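Local coordinates for protein isomerase/lactonizing enzyme (PDB 1RVK) that is of unknown function but belongs to the enolase superfamily and probably carries out magnesium-assisted chemistry of the racemase or lactonizing-enzyme kind, at residues His60-Lys64 and Phe65-Val69; Ser50-Ala53 and Pro54-Arg58; His209-Ser212 and Arg213-Leu217. One frame throughout, in Å; residues are numbered along the deposited sequence.

Contact 1: residues His60-Lys64 and Phe65-Val69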
ATOM      1  N   HIS A  60     -20.213  12.958  -7.235  1.00 14.11           N
ATOM      2  CA  HIS A  60     -19.716  13.571  -8.461  1.00 16.08           C
ATOM      3  C   HIS A  60     -18.955  12.588  -9.342  1.00 15.58           C
ATOM      4  O   HIS A  60     -19.166  12.539 -10.554  1.00 14.58           O
ATOM      5  CB  HIS A  60     -18.813  14.769  -8.151  1.00 18.92           C
ATOM      6  CG  HIS A  60     -18.188  15.377  -9.369  1.00 19.08           C
ATOM      7  ND1 HIS A  60     -16.906  15.078  -9.776  1.00 20.25           N
ATOM      8  CD2 HIS A  60     -18.692  16.220 -10.302  1.00 18.90           C
ATOM      9  CE1 HIS A  60     -16.645  15.712 -10.906  1.00 17.43           C
ATOM     10  NE2 HIS A  60     -17.713  16.411 -11.247  1.00 20.43           N
ATOM     11  N   VAL A  61     -18.075  11.807  -8.728  1.00 14.81           N
ATOM     12  CA  VAL A  61     -17.265  10.840  -9.456  1.00 15.31           C
ATOM     13  C   VAL A  61     -18.075   9.632  -9.907  1.00 15.86           C
ATOM     14  O   VAL A  61     -17.898   9.135 -11.020  1.00 14.42           O
ATOM     15  CB  VAL A  61     -16.078  10.362  -8.588  1.00 16.55           C
ATOM     16  CG1 VAL A  61     -15.235   9.364  -9.358  1.00 20.72           C
ATOM     17  CG2 VAL A  61     -15.233  11.558  -8.175  1.00 19.57           C
ATOM     18  N   ILE A  62     -18.969   9.167  -9.043  1.00 15.60           N
ATOM     19  CA  ILE A  62     -19.801   8.013  -9.362  1.00 16.89           C
ATOM     20  C   ILE A  62     -20.758   8.305 -10.516  1.00 18.46           C
ATOM     21  O   ILE A  62     -20.858   7.532 -11.465  1.00 16.13           O
ATOM     22  CB  ILE A  62     -20.636   7.569  -8.132  1.00 17.07           C
ATOM     23  CG1 ILE A  62     -19.706   7.128  -6.999  1.00 16.90           C
ATOM     24  CG2 ILE A  62     -21.600   6.455  -8.525  1.00 18.10           C
ATOM     25  CD1 ILE A  62     -18.808   5.952  -7.348  1.00 18.18           C
ATOM     26  N   GLU A  63     -21.451   9.432 -10.438  1.00 19.24           N
ATOM     27  CA  GLU A  63     -22.420   9.782 -11.466  1.00 24.32           C
ATOM     28  C   GLU A  63     -21.810  10.204 -12.794  1.00 23.63           C
ATOM     29  O   GLU A  63     -22.262   9.776 -13.858  1.00 24.55           O
ATOM     30  CB  GLU A  63     -23.341  10.889 -10.948  1.00 29.08           C
ATOM     31  CG  GLU A  63     -24.076  10.510  -9.671  1.00 38.31           C
ATOM     32  CD  GLU A  63     -25.031   9.344  -9.867  1.00 42.97           C
ATOM     33  OE1 GLU A  63     -25.413   8.715  -8.860  1.00 46.24           O
ATOM     34  OE2 GLU A  63     -25.405   9.063 -11.025  1.00 45.87           O
ATOM     35  N   LYS A  64     -20.775  11.030 -12.734  1.00 23.00           N
ATOM     36  CA  LYS A  64     -20.147  11.527 -13.949  1.00 22.20           C
ATOM     37  C   LYS A  64     -19.227  10.542 -14.661  1.00 20.37           C
ATOM     38  O   LYS A  64     -19.105  10.588 -15.885  1.00 19.13           O
ATOM     39  CB  LYS A  64     -19.377  12.818 -13.641  1.00 26.17           C
ATOM     40  CG  LYS A  64     -18.836  13.525 -14.873  1.00 31.52           C
ATOM     41  CD  LYS A  64     -18.153  14.833 -14.507  1.00 36.70           C
ATOM     42  CE  LYS A  64     -17.666  15.568 -15.747  1.00 40.03           C
ATOM     43  NZ  LYS A  64     -17.014  16.862 -15.401  1.00 42.51           N
ATOM     44  N   PHE A  65     -18.598   9.637 -13.914  1.00 17.65           N
ATOM     45  CA  PHE A  65     -17.666   8.695 -14.526  1.00 16.10           C
ATOM     46  C   PHE A  65     -17.929   7.201 -14.363  1.00 14.87           C
ATOM     47  O   PHE A  65     -18.109   6.490 -15.348  1.00 14.42           O
ATOM     48  CB  PHE A  65     -16.246   8.978 -14.017  1.00 14.89           C
ATOM     49  CG  PHE A  65     -15.827  10.413 -14.150  1.00 15.59           C
ATOM     50  CD1 PHE A  65     -15.536  10.955 -15.400  1.00 16.33           C
ATOM     51  CD2 PHE A  65     -15.740  11.230 -13.028  1.00 15.49           C
ATOM     52  CE1 PHE A  65     -15.165  12.296 -15.528  1.00 15.88           C
ATOM     53  CE2 PHE A  65     -15.368  12.572 -13.146  1.00 17.12           C
ATOM     54  CZ  PHE A  65     -15.082  13.104 -14.400  1.00 15.99           C
ATOM     55  N   VAL A  66     -17.941   6.723 -13.122  1.00 13.21           N
ATOM     56  CA  VAL A  66     -18.099   5.294 -12.864  1.00 12.37           C
ATOM     57  C   VAL A  66     -19.355   4.618 -13.402  1.00 14.24           C
ATOM     58  O   VAL A  66     -19.258   3.590 -14.071  1.00 13.52           O
ATOM     59  CB  VAL A  66     -17.958   4.991 -11.360  1.00 13.63           C
ATOM     60  CG1 VAL A  66     -17.993   3.483 -11.124  1.00 12.70           C
ATOM     61  CG2 VAL A  66     -16.644   5.569 -10.842  1.00 14.16           C
ATOM     62  N   LYS A  67     -20.530   5.169 -13.123  1.00 14.35           N
ATOM     63  CA  LYS A  67     -21.753   4.546 -13.621  1.00 16.09           C
ATOM     64  C   LYS A  67     -21.819   4.520 -15.143  1.00 15.58           C
ATOM     65  O   LYS A  67     -22.246   3.531 -15.730  1.00 15.74           O
ATOM     66  CB  LYS A  67     -22.987   5.262 -13.065  1.00 15.59           C
ATOM     67  CG  LYS A  67     -23.259   4.931 -11.612  1.00 17.64           C
ATOM     68  CD  LYS A  67     -24.527   5.599 -11.117  1.00 16.85           C
ATOM     69  CE  LYS A  67     -24.843   5.164  -9.697  1.00 18.60           C
ATOM     70  NZ  LYS A  67     -26.067   5.828  -9.162  1.00 19.53           N
ATOM     71  N   LYS A  68     -21.387   5.605 -15.779  1.00 16.22           N
ATOM     72  CA  LYS A  68     -21.412   5.690 -17.235  1.00 18.35           C
ATOM     73  C   LYS A  68     -20.566   4.621 -17.915  1.00 18.22           C
ATOM     74  O   LYS A  68     -20.852   4.216 -19.038  1.00 18.77           O
ATOM     75  CB  LYS A  68     -20.944   7.070 -17.695  1.00 20.06           C
ATOM     76  CG  LYS A  68     -21.870   8.205 -17.311  1.00 23.73           C
ATOM     77  CD  LYS A  68     -21.343   9.513 -17.873  1.00 28.81           C
ATOM     78  CE  LYS A  68     -22.260  10.676 -17.551  1.00 31.87           C
ATOM     79  NZ  LYS A  68     -21.705  11.944 -18.102  1.00 36.14           N
ATOM     80  N   VAL A  69     -19.521   4.163 -17.236  1.00 16.15           N
ATOM     81  CA  VAL A  69     -18.653   3.140 -17.798  1.00 16.40           C
ATOM     82  C   VAL A  69     -19.118   1.723 -17.475  1.00 15.61           C
ATOM     83  O   VAL A  69     -19.121   0.853 -18.346  1.00 16.11           O
ATOM     84  CB  VAL A  69     -17.198   3.297 -17.285  1.00 15.59           C
ATOM     85  CG1 VAL A  69     -16.349   2.106 -17.729  1.00 17.30           C
ATOM     86  CG2 VAL A  69     -16.607   4.596 -17.805  1.00 16.88           C
TER
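K64 and F65, although neighbours in sequence, lie side by side and point the same way, and the lysine chain covers one face of the phenyl ring. K64 CG stands 3.9 Å from the centroid of the F65 ring, a CH-pi contact. It sits only 13° off the ring normal, and CD carries on past the rim on the same side, 3.5 Å from F65 CZ. The lysine can lie there because CG is anti to the backbone N (chi1 -172°) and the rest of the chain is fully extended. V61 CG1 approaches F65 CD2, and H60 CE1 comes obliquely to F65 CE2. On another side of the helix E63 and K67 run alongside one another. The glutamate bends at chi2, and its OE1 forms a salt bridge with K67 NZ at 3.0 Å, met on the syn side but 27° out of the carboxylate plane. Next to it, I62 CG2 crosses K67 CE at 3.7 Å, while I62 CD1 meets V66 CG2.

The backbone that sets these positions contains a wider, pi-type turn. V61 O accepts twice: from F65 N at 3.0 Å, with the donor above the carbonyl plane, and from V66 N at 3.2 Å, in that plane. K67 N then reaches I62 O at 2.9 Å, again five residues back.

Helix 59-70 is thus amphipathic within the N-terminal capping domain: V61 rests on T100 of helix 98-116, I62 on V8 of strand 3-15, and V66 on both T100 and V6. The methylenes of K64 cover one face of the buried F65 ring, and its ammonium end probably stays in solvent. The E63–K67 pair probably adds modest electrostatic support on the exposed side.

Contact 2: residues Ser50-Ala53 and Pro54-Arg58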
ATOM      1  N   SER A  50     -15.394  -3.162  -2.306  1.00 14.89           N
ATOM      2  CA  SER A  50     -14.056  -2.633  -2.076  1.00 14.86           C
ATOM      3  C   SER A  50     -14.163  -1.358  -1.239  1.00 15.61           C
ATOM      4  O   SER A  50     -15.112  -0.590  -1.383  1.00 15.79           O
ATOM      5  CB  SER A  50     -13.348  -2.353  -3.404  1.00 16.81           C
ATOM      6  OG  SER A  50     -11.944  -2.315  -3.208  1.00 21.31           O
ATOM      7  N   PHE A  51     -13.183  -1.141  -0.366  1.00 14.51           N
ATOM      8  CA  PHE A  51     -13.177   0.011   0.531  1.00 14.61           C
ATOM      9  C   PHE A  51     -12.224   1.130   0.133  1.00 16.33           C
ATOM     10  O   PHE A  51     -11.174   0.883  -0.457  1.00 16.69           O
ATOM     11  CB  PHE A  51     -12.821  -0.459   1.943  1.00 13.56           C
ATOM     12  CG  PHE A  51     -13.806  -1.430   2.520  1.00 14.44           C
ATOM     13  CD1 PHE A  51     -14.960  -0.976   3.145  1.00 14.06           C
ATOM     14  CD2 PHE A  51     -13.603  -2.803   2.397  1.00 15.25           C
ATOM     15  CE1 PHE A  51     -15.903  -1.875   3.643  1.00 14.44           C
ATOM     16  CE2 PHE A  51     -14.540  -3.710   2.891  1.00 15.62           C
ATOM     17  CZ  PHE A  51     -15.692  -3.243   3.514  1.00 14.43           C
ATOM     18  N   THR A  52     -12.601   2.362   0.469  1.00 15.41           N
ATOM     19  CA  THR A  52     -11.770   3.530   0.185  1.00 16.27           C
ATOM     20  C   THR A  52     -12.312   4.742   0.932  1.00 15.85           C
ATOM     21  O   THR A  52     -13.342   4.657   1.601  1.00 17.43           O
ATOM     22  CB  THR A  52     -11.724   3.855  -1.327  1.00 16.50           C
ATOM     23  OG1 THR A  52     -10.664   4.786  -1.579  1.00 16.22           O
ATOM     24  CG2 THR A  52     -13.042   4.457  -1.792  1.00 16.91           C
ATOM     25  N   ALA A  53     -11.612   5.866   0.828  1.00 15.83           N
ATOM     26  CA  ALA A  53     -12.037   7.094   1.491  1.00 15.80           C
ATOM     27  C   ALA A  53     -13.238   7.675   0.751  1.00 15.80           C
ATOM     28  O   ALA A  53     -13.291   7.649  -0.478  1.00 15.33           O
ATOM     29  CB  ALA A  53     -10.892   8.102   1.511  1.00 16.00           C
ATOM     30  N   PRO A  54     -14.208   8.229   1.495  1.00 15.10           N
ATOM     31  CA  PRO A  54     -15.429   8.827   0.944  1.00 14.39           C
ATOM     32  C   PRO A  54     -15.261   9.738  -0.275  1.00 14.68           C
ATOM     33  O   PRO A  54     -15.981   9.590  -1.261  1.00 14.75           O
ATOM     34  CB  PRO A  54     -16.013   9.573   2.142  1.00 16.43           C
ATOM     35  CG  PRO A  54     -15.615   8.697   3.294  1.00 16.46           C
ATOM     36  CD  PRO A  54     -14.172   8.375   2.962  1.00 15.36           C
ATOM     37  N   GLU A  55     -14.317  10.676  -0.212  1.00 13.32           N
ATOM     38  CA  GLU A  55     -14.104  11.617  -1.314  1.00 14.02           C
ATOM     39  C   GLU A  55     -13.748  10.966  -2.647  1.00 14.81           C
ATOM     40  O   GLU A  55     -14.042  11.508  -3.711  1.00 14.80           O
ATOM     41  CB  GLU A  55     -13.010  12.628  -0.942  1.00 14.50           C
ATOM     42  CG  GLU A  55     -13.418  13.623   0.135  1.00 17.74           C
ATOM     43  CD  GLU A  55     -14.549  14.535  -0.308  1.00 19.20           C
ATOM     44  OE1 GLU A  55     -15.498  14.730   0.484  1.00 21.35           O
ATOM     45  OE2 GLU A  55     -14.489  15.062  -1.439  1.00 17.25           O
ATOM     46  N   ILE A  56     -13.120   9.801  -2.583  1.00 14.37           N
ATOM     47  CA  ILE A  56     -12.700   9.086  -3.783  1.00 14.45           C
ATOM     48  C   ILE A  56     -13.863   8.483  -4.569  1.00 15.13           C
ATOM     49  O   ILE A  56     -13.771   8.295  -5.784  1.00 16.66           O
ATOM     50  CB  ILE A  56     -11.670   8.001  -3.397  1.00 13.39           C
ATOM     51  CG1 ILE A  56     -10.408   8.689  -2.870  1.00 13.30           C
ATOM     52  CG2 ILE A  56     -11.343   7.109  -4.590  1.00 15.12           C
ATOM     53  CD1 ILE A  56      -9.453   7.770  -2.121  1.00 13.44           C
ATOM     54  N   VAL A  57     -14.962   8.195  -3.879  1.00 14.73           N
ATOM     55  CA  VAL A  57     -16.145   7.624  -4.519  1.00 15.16           C
ATOM     56  C   VAL A  57     -17.379   8.472  -4.224  1.00 14.94           C
ATOM     57  O   VAL A  57     -18.488   7.950  -4.089  1.00 13.97           O
ATOM     58  CB  VAL A  57     -16.408   6.182  -4.034  1.00 16.96           C
ATOM     59  CG1 VAL A  57     -15.309   5.253  -4.535  1.00 18.04           C
ATOM     60  CG2 VAL A  57     -16.480   6.150  -2.515  1.00 17.36           C
ATOM     61  N   ARG A  58     -17.183   9.784  -4.125  1.00 14.76           N
ATOM     62  CA  ARG A  58     -18.297  10.686  -3.854  1.00 14.39           C
ATOM     63  C   ARG A  58     -19.227  10.724  -5.071  1.00 14.93           C
ATOM     64  O   ARG A  58     -18.847  10.321  -6.172  1.00 14.64           O
ATOM     65  CB  ARG A  58     -17.777  12.091  -3.503  1.00 14.45           C
ATOM     66  CG  ARG A  58     -17.015  12.816  -4.613  1.00 12.99           C
ATOM     67  CD  ARG A  58     -16.480  14.147  -4.093  1.00 15.65           C
ATOM     68  NE  ARG A  58     -15.964  15.011  -5.153  1.00 13.58           N
ATOM     69  CZ  ARG A  58     -14.815  14.819  -5.796  1.00 15.26           C
ATOM     70  NH1 ARG A  58     -14.040  13.787  -5.493  1.00 12.69           N
ATOM     71  NH2 ARG A  58     -14.439  15.670  -6.744  1.00 15.40           N
TER
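T52 turns its hydroxyl anti to the backbone N (chi1 -166°), which leaves CG2 between the backbone N and the carbonyl carbon; by this rotation the two branches of one side chain serve two different partners, I56 and V57. They pack across the short 3-10 turn, 54-56, that leads from strand 47-52, an outer strand of the three-stranded antiparallel sheet of the N-terminal domain, toward helix 59-70. T52 CG2 and V57 CG1 reach toward each other tip to tip at 3.6 Å, while T52 OG1 lies 3.3 Å from I56 CD1 in van der Waals contact. The isoleucine end also covers A53, with I56 CD1 3.9 Å from A53 CB.

The turn itself is closed by the backbone. I56 N donates to A53 O at 3.0 Å, a bent bond of 142° at the donor hydrogen, with the donor well above the carbonyl plane, and V57 N follows to P54 O. P54, with no N-H to give, starts the turn.

Around these atoms, T52 pairs by backbone with A36 of strand 30-42 and touches R99 and V103 of helix 98-116, V57 packs on V8 and A36, and I56 O accepts from T100 OG1. The linker therefore rests on the sheet and on helix 98-116. At its far end R58, the N-cap residue of the next helix, turns back, and its NH1 reaches E55 O at 2.9 Å with that oxygen in the guanidinium plane.

Contact 3: residues His209-Ser212 and Arg213-Leu217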
ATOM      1  N   HIS A 209      10.100  12.117   2.192  1.00 12.02           N
ATOM      2  CA  HIS A 209       9.972  11.987   0.738  1.00 12.71           C
ATOM      3  C   HIS A 209      10.422  13.138  -0.157  1.00 12.52           C
ATOM      4  O   HIS A 209      10.244  13.062  -1.375  1.00 13.24           O
ATOM      5  CB  HIS A 209       8.516  11.678   0.376  1.00 12.90           C
ATOM      6  CG  HIS A 209       7.854  10.693   1.286  1.00 14.91           C
ATOM      7  ND1 HIS A 209       8.284   9.392   1.422  1.00 16.37           N
ATOM      8  CD2 HIS A 209       6.762  10.813   2.080  1.00 14.90           C
ATOM      9  CE1 HIS A 209       7.486   8.751   2.258  1.00 16.03           C
ATOM     10  NE2 HIS A 209       6.554   9.591   2.671  1.00 14.34           N
ATOM     11  N   TRP A 210      11.001  14.189   0.413  1.00 12.80           N
ATOM     12  CA  TRP A 210      11.407  15.330  -0.400  1.00 12.50           C
ATOM     13  C   TRP A 210      12.791  15.896  -0.081  1.00 13.02           C
ATOM     14  O   TRP A 210      13.021  17.101  -0.235  1.00 11.82           O
ATOM     15  CB  TRP A 210      10.372  16.453  -0.261  1.00 14.08           C
ATOM     16  CG  TRP A 210       8.950  16.044  -0.543  1.00 13.65           C
ATOM     17  CD1 TRP A 210       8.290  16.135  -1.735  1.00 14.48           C
ATOM     18  CD2 TRP A 210       8.007  15.519   0.400  1.00 14.26           C
ATOM     19  NE1 TRP A 210       6.987  15.708  -1.590  1.00 16.28           N
ATOM     20  CE2 TRP A 210       6.789  15.323  -0.290  1.00 14.27           C
ATOM     21  CE3 TRP A 210       8.074  15.195   1.762  1.00 14.81           C
ATOM     22  CZ2 TRP A 210       5.644  14.819   0.338  1.00 14.36           C
ATOM     23  CZ3 TRP A 210       6.935  14.692   2.387  1.00 16.39           C
ATOM     24  CH2 TRP A 210       5.737  14.510   1.672  1.00 15.23           C
ATOM     25  N   TYR A 211      13.713  15.047   0.365  1.00 12.43           N
ATOM     26  CA  TYR A 211      15.070  15.511   0.665  1.00 11.55           C
ATOM     27  C   TYR A 211      15.757  15.974  -0.612  1.00 11.13           C
ATOM     28  O   TYR A 211      15.482  15.463  -1.696  1.00 10.97           O
ATOM     29  CB  TYR A 211      15.923  14.381   1.252  1.00 11.73           C
ATOM     30  CG  TYR A 211      15.856  14.212   2.753  1.00 12.34           C
ATOM     31  CD1 TYR A 211      15.591  12.963   3.312  1.00 12.55           C
ATOM     32  CD2 TYR A 211      16.111  15.282   3.614  1.00 11.56           C
ATOM     33  CE1 TYR A 211      15.582  12.777   4.694  1.00 12.64           C
ATOM     34  CE2 TYR A 211      16.105  15.109   5.000  1.00 13.76           C
ATOM     35  CZ  TYR A 211      15.841  13.850   5.529  1.00 14.25           C
ATOM     36  OH  TYR A 211      15.845  13.656   6.887  1.00 14.90           O
ATOM     37  N   SER A 212      16.657  16.942  -0.473  1.00 11.09           N
ATOM     38  CA  SER A 212      17.427  17.437  -1.608  1.00 11.56           C
ATOM     39  C   SER A 212      18.387  16.315  -2.012  1.00 12.05           C
ATOM     40  O   SER A 212      18.547  15.341  -1.282  1.00 12.19           O
ATOM     41  CB  SER A 212      18.242  18.653  -1.186  1.00 13.29           C
ATOM     42  OG  SER A 212      19.154  18.294  -0.157  1.00 13.00           O
ATOM     43  N   ARG A 213      19.029  16.449  -3.170  1.00 11.89           N
ATOM     44  CA  ARG A 213      19.976  15.431  -3.604  1.00 11.65           C
ATOM     45  C   ARG A 213      21.100  15.293  -2.576  1.00 12.07           C
ATOM     46  O   ARG A 213      21.470  14.182  -2.207  1.00 12.85           O
ATOM     47  CB  ARG A 213      20.586  15.784  -4.966  1.00 11.01           C
ATOM     48  CG  ARG A 213      19.646  15.637  -6.158  1.00 11.19           C
ATOM     49  CD  ARG A 213      20.426  15.762  -7.457  1.00 12.14           C
ATOM     50  NE  ARG A 213      19.576  15.730  -8.645  1.00 10.40           N
ATOM     51  CZ  ARG A 213      20.045  15.624  -9.884  1.00 11.43           C
ATOM     52  NH1 ARG A 213      21.351  15.538 -10.089  1.00 12.65           N
ATOM     53  NH2 ARG A 213      19.211  15.616 -10.919  1.00 12.73           N
ATOM     54  N   THR A 214      21.633  16.419  -2.108  1.00 13.41           N
ATOM     55  CA  THR A 214      22.727  16.383  -1.138  1.00 14.64           C
ATOM     56  C   THR A 214      22.348  15.687   0.170  1.00 14.23           C
ATOM     57  O   THR A 214      23.149  14.929   0.718  1.00 14.39           O
ATOM     58  CB  THR A 214      23.268  17.805  -0.821  1.00 14.94           C
ATOM     59  OG1 THR A 214      22.191  18.666  -0.434  1.00 15.85           O
ATOM     60  CG2 THR A 214      23.973  18.386  -2.041  1.00 17.33           C
ATOM     61  N   ASP A 215      21.138  15.927   0.667  1.00 13.89           N
ATOM     62  CA  ASP A 215      20.705  15.280   1.907  1.00 13.45           C
ATOM     63  C   ASP A 215      20.457  13.784   1.699  1.00 12.50           C
ATOM     64  O   ASP A 215      20.801  12.968   2.552  1.00 12.53           O
ATOM     65  CB  ASP A 215      19.435  15.942   2.467  1.00 14.36           C
ATOM     66  CG  ASP A 215      19.731  17.216   3.256  1.00 18.15           C
ATOM     67  OD1 ASP A 215      20.883  17.395   3.709  1.00 18.23           O
ATOM     68  OD2 ASP A 215      18.802  18.032   3.440  1.00 19.40           O
ATOM     69  N   ALA A 216      19.861  13.422   0.568  1.00 12.20           N
ATOM     70  CA  ALA A 216      19.597  12.018   0.282  1.00 11.79           C
ATOM     71  C   ALA A 216      20.904  11.238   0.141  1.00 12.15           C
ATOM     72  O   ALA A 216      20.980  10.074   0.533  1.00 11.69           O
ATOM     73  CB  ALA A 216      18.765  11.884  -0.994  1.00 12.28           C
ATOM     74  N   LEU A 217      21.928  11.874  -0.426  1.00 13.09           N
ATOM     75  CA  LEU A 217      23.224  11.220  -0.593  1.00 14.85           C
ATOM     76  C   LEU A 217      23.839  10.964   0.786  1.00 14.46           C
ATOM     77  O   LEU A 217      24.411   9.903   1.037  1.00 14.61           O
ATOM     78  CB  LEU A 217      24.168  12.101  -1.424  1.00 15.52           C
ATOM     79  CG  LEU A 217      25.590  11.560  -1.629  1.00 16.09           C
ATOM     80  CD1 LEU A 217      25.534  10.292  -2.473  1.00 17.22           C
ATOM     81  CD2 LEU A 217      26.460  12.607  -2.313  1.00 16.06           C
TER
HETATM   82  O   HOH W   1      16.476  18.486   2.049  1.00 13.79           O
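S212, at the N-cap position of helix 213-224, meets T214 and D215 of the first turn with its side chain. CB lies beside R213 N, with T214 OG1 4.0 Å away. Beyond it, OG lies between the backbone N and the carbonyl carbon (chi1 61°), a rotation that directs it over the start of the helix instead of away from it. There S212 OG shares a hydrogen bond with T214 OG1 at 3.1 Å and stands 3.2 Å from D215 N; D215 CB is also near, at 3.5 Å.

The backbone of the same residue is held twice. S212 O accepts from A216 N at 3.0 Å, nearly straight, which opens the regular helical pattern, and S212 N donates to a water that in turn gives a hydrogen to D215 OD2 at 2.7 Å. The aspartate thus reaches back to the cap residue through one water, and its charge near the helix N-terminus would probably suit the dipole.

Y211 precedes the cap. Its CD2 touches D215 CB at 3.6 Å, with ring and carboxylate planes 81° apart, while its OH hydrogen-bonds to D186 OD1 of helix 183-197 and its ring meets F208 edge-to-face. R213 NE hydrogen-bonds to S242 OG of helix 240-249.

A serine at the N-cap position of a helix that follows a barrel strand marks the beta-to-alpha connection of the TIM-like barrel here; strand 202-206 before it ends in the magnesium ligand D206.

How the contacts relate
Contacts 1 and 2 belong to the N-terminal domain, and contact 2 comes first: the strand end and turn of 50-58 lead into helix 59-70, and the two touch where I62 CG1 meets V57 O at 3.3 Å. Contact 3 lies in the barrel domain, its nearest atoms about 17 Å from contact 2 and about 23 Å from contact 1. All three combine buried and exposed residues, but differently. Contact 1 sets an aromatic and aliphatic inner side against a charged outer one; contact 2 is chiefly aliphatic and draws on the same sheet and helix 98-116; contact 3 relies mainly on hydroxyls, a carboxylate and water at a helix start.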